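Local atomic coordinates of DNA sulfur modification protein DndE (Escherichia coli, PDB entry 4LRV), a protein that takes part in DNA phosphorothioation, the sulfur modification of the DNA backbone, and probably binds DNA. Residues Phe37-Ser42 with Ala95-Asp100. Residues are numbered along the deposited sequence; the frame is centred on the assembly and turned at random.
Sequences FRSVES and AAHVED
S39 meets H97 and D100 together, sitting against two successive turns of the facing helix. This is a buried helix-helix contact in a largely helical domain: the last turn of helix 28-40 packs on helix 87-103, and the CA atoms of S39 and H97 come within 5.6 Å. The N-terminal order of strand 6-7, helix 11-23 and helix 28-40 is consistent with a distant kinship to the ribbon-helix-helix proteins of the Met repressor clan; the contact joins the second of these helices to the C-terminal one.

The small side chain of S39 is consistent with so close an approach. With OG anti to the backbone N (chi1 -177°), its hydroxyl reaches across and donates a hydrogen bond to D100 OD2, at 2.7 Å from S39 OG. The carboxylate oxygen is met on its anti side, with the donor 17° out of the carboxylate plane. S39 OG also lies beside the H97 ring, near its plane and 2.9 Å from H97 CD2, while S39 CB rests close to the carbonyl oxygen of H97.

V40 takes a face of the same imidazole. V40 CG2 stands almost over the middle of the ring, 3.4 Å from the centroid of the H97 imidazole, a CH-pi contact made with the two side chains crossing at about a right angle. F36 and F44 add further aromatic contacts to H97, and V40 also packs on L76 of a second subunit. Replacing H97 with an alanine is likely to leave the V40 methyl without its flat aromatic seat and to open a gap beside F44.

Just past the helix end, S39 O accepts from both S42 N and S42 OG. The hydroxyl bond, S42 OG to S39 O, is 2.6 Å long, with the donor tilted 22° from the carbonyl plane.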
loop_
_atom_site.group_PDB
_atom_site.type_symbol
_atom_site.label_atom_id
_atom_site.label_comp_id
_atom_site.label_asym_id
_atom_site.label_seq_id
_atom_site.Cartn_x
_atom_site.Cartn_y
_atom_site.Cartn_z
ATOM N N PHE A 37 -14.037 -14.947 -1.643
ATOM C CA PHE A 37 -14.372 -14.799 -3.066
ATOM C C PHE A 37 -13.918 -15.955 -3.957
ATOM O O PHE A 37 -14.542 -16.212 -4.979
ATOM C CB PHE A 37 -13.926 -13.447 -3.631
ATOM C CG PHE A 37 -14.737 -12.291 -3.125
ATOM C CD1 PHE A 37 -16.109 -12.245 -3.339
ATOM C CD2 PHE A 37 -14.135 -11.262 -2.417
ATOM C CE1 PHE A 37 -16.873 -11.198 -2.856
ATOM C CE2 PHE A 37 -14.886 -10.201 -1.930
ATOM C CZ PHE A 37 -16.263 -10.166 -2.153
ATOM N N ARG A 38 -12.858 -16.666 -3.582
ATOM C CA ARG A 38 -12.463 -17.791 -4.403
ATOM C C ARG A 38 -13.398 -18.964 -4.109
ATOM O O ARG A 38 -13.656 -19.808 -4.956
ATOM C CB ARG A 38 -10.964 -18.131 -4.254
ATOM C CG ARG A 38 -10.600 -19.207 -3.245
ATOM C CD ARG A 38 -9.202 -19.768 -3.527
ATOM N NE ARG A 38 -8.158 -18.743 -3.463
ATOM C CZ ARG A 38 -7.390 -18.500 -2.396
ATOM N NH1 ARG A 38 -7.536 -19.202 -1.276
ATOM N NH2 ARG A 38 -6.468 -17.538 -2.445
ATOM N N SER A 39 -13.941 -18.976 -2.907
ATOM C CA SER A 39 -14.917 -19.973 -2.530
ATOM C C SER A 39 -16.253 -19.721 -3.234
ATOM O O SER A 39 -16.860 -20.614 -3.829
ATOM C CB SER A 39 -15.101 -19.931 -1.029
ATOM O OG SER A 39 -15.985 -20.933 -0.623
ATOM N N VAL A 40 -16.695 -18.479 -3.173
ATOM C CA VAL A 40 -18.007 -18.087 -3.657
ATOM C C VAL A 40 -18.151 -18.131 -5.197
ATOM O O VAL A 40 -19.258 -18.289 -5.707
ATOM C CB VAL A 40 -18.374 -16.735 -3.019
ATOM C CG1 VAL A 40 -18.806 -15.693 -4.022
ATOM C CG2 VAL A 40 -19.349 -16.940 -1.867
ATOM N N GLU A 41 -17.041 -18.020 -5.931
ATOM C CA GLU A 41 -17.074 -18.220 -7.386
ATOM C C GLU A 41 -16.923 -19.688 -7.814
ATOM O O GLU A 41 -16.745 -19.970 -8.989
ATOM C CB GLU A 41 -16.045 -17.333 -8.103
ATOM C CG GLU A 41 -14.575 -17.773 -7.973
ATOM C CD GLU A 41 -13.603 -16.766 -8.602
ATOM O OE1 GLU A 41 -14.043 -15.935 -9.427
ATOM O OE2 GLU A 41 -12.399 -16.785 -8.264
ATOM N N SER A 42 -17.016 -20.612 -6.863
ATOM C CA SER A 42 -16.972 -22.042 -7.156
ATOM C C SER A 42 -18.294 -22.727 -6.793
ATOM O O SER A 42 -19.343 -22.094 -6.776
ATOM C CB SER A 42 -15.791 -22.711 -6.438
ATOM O OG SER A 42 -15.962 -22.696 -5.024
ATOM N N ALA A 95 -18.299 -17.486 7.265
ATOM C CA ALA A 95 -17.188 -18.275 7.808
ATOM C C ALA A 95 -16.921 -19.563 7.028
ATOM O O ALA A 95 -15.776 -19.880 6.718
ATOM C CB ALA A 95 -17.422 -18.586 9.284
ATOM N N ALA A 96 -17.978 -20.302 6.705
ATOM C CA ALA A 96 -17.834 -21.523 5.935
ATOM C C ALA A 96 -17.136 -21.239 4.600
ATOM O O ALA A 96 -16.255 -22.000 4.186
ATOM C CB ALA A 96 -19.187 -22.184 5.715
ATOM N N HIS A 97 -17.529 -20.144 3.943
ATOM C CA HIS A 97 -16.896 -19.714 2.712
ATOM C C HIS A 97 -15.432 -19.315 2.880
ATOM O O HIS A 97 -14.619 -19.585 2.006
ATOM C CB HIS A 97 -17.681 -18.575 2.054
ATOM C CG HIS A 97 -18.727 -19.047 1.097
ATOM N ND1 HIS A 97 -20.074 -18.816 1.286
ATOM C CD2 HIS A 97 -18.622 -19.770 -0.042
ATOM C CE1 HIS A 97 -20.752 -19.358 0.292
ATOM N NE2 HIS A 97 -19.896 -19.944 -0.527
ATOM N N VAL A 98 -15.088 -18.674 3.991
ATOM C CA VAL A 98 -13.684 -18.327 4.213
ATOM C C VAL A 98 -12.860 -19.603 4.377
ATOM O O VAL A 98 -11.794 -19.742 3.767
ATOM C CB VAL A 98 -13.487 -17.335 5.385
ATOM C CG1 VAL A 98 -12.016 -17.080 5.615
ATOM C CG2 VAL A 98 -14.170 -16.021 5.068
ATOM N N GLU A 99 -13.394 -20.546 5.154
ATOM C CA GLU A 99 -12.750 -21.846 5.375
ATOM C C GLU A 99 -12.567 -22.610 4.071
ATOM O O GLU A 99 -11.476 -23.109 3.788
ATOM C CB GLU A 99 -13.561 -22.688 6.366
ATOM C CG GLU A 99 -13.128 -24.133 6.522
ATOM C CD GLU A 99 -14.208 -25.001 7.184
ATOM O OE1 GLU A 99 -15.362 -24.516 7.349
ATOM O OE2 GLU A 99 -13.911 -26.169 7.548
ATOM N N ASP A 100 -13.632 -22.701 3.281
ATOM C CA ASP A 100 -13.575 -23.422 2.012
ATOM C C ASP A 100 -12.533 -22.794 1.081
ATOM O O ASP A 100 -11.627 -23.469 0.618
ATOM C CB ASP A 100 -14.955 -23.457 1.360
ATOM C CG ASP A 100 -14.931 -24.108 0.002
ATOM O OD1 ASP A 100 -14.832 -25.355 -0.050
ATOM O OD2 ASP A 100 -15.002 -23.373 -1.013
#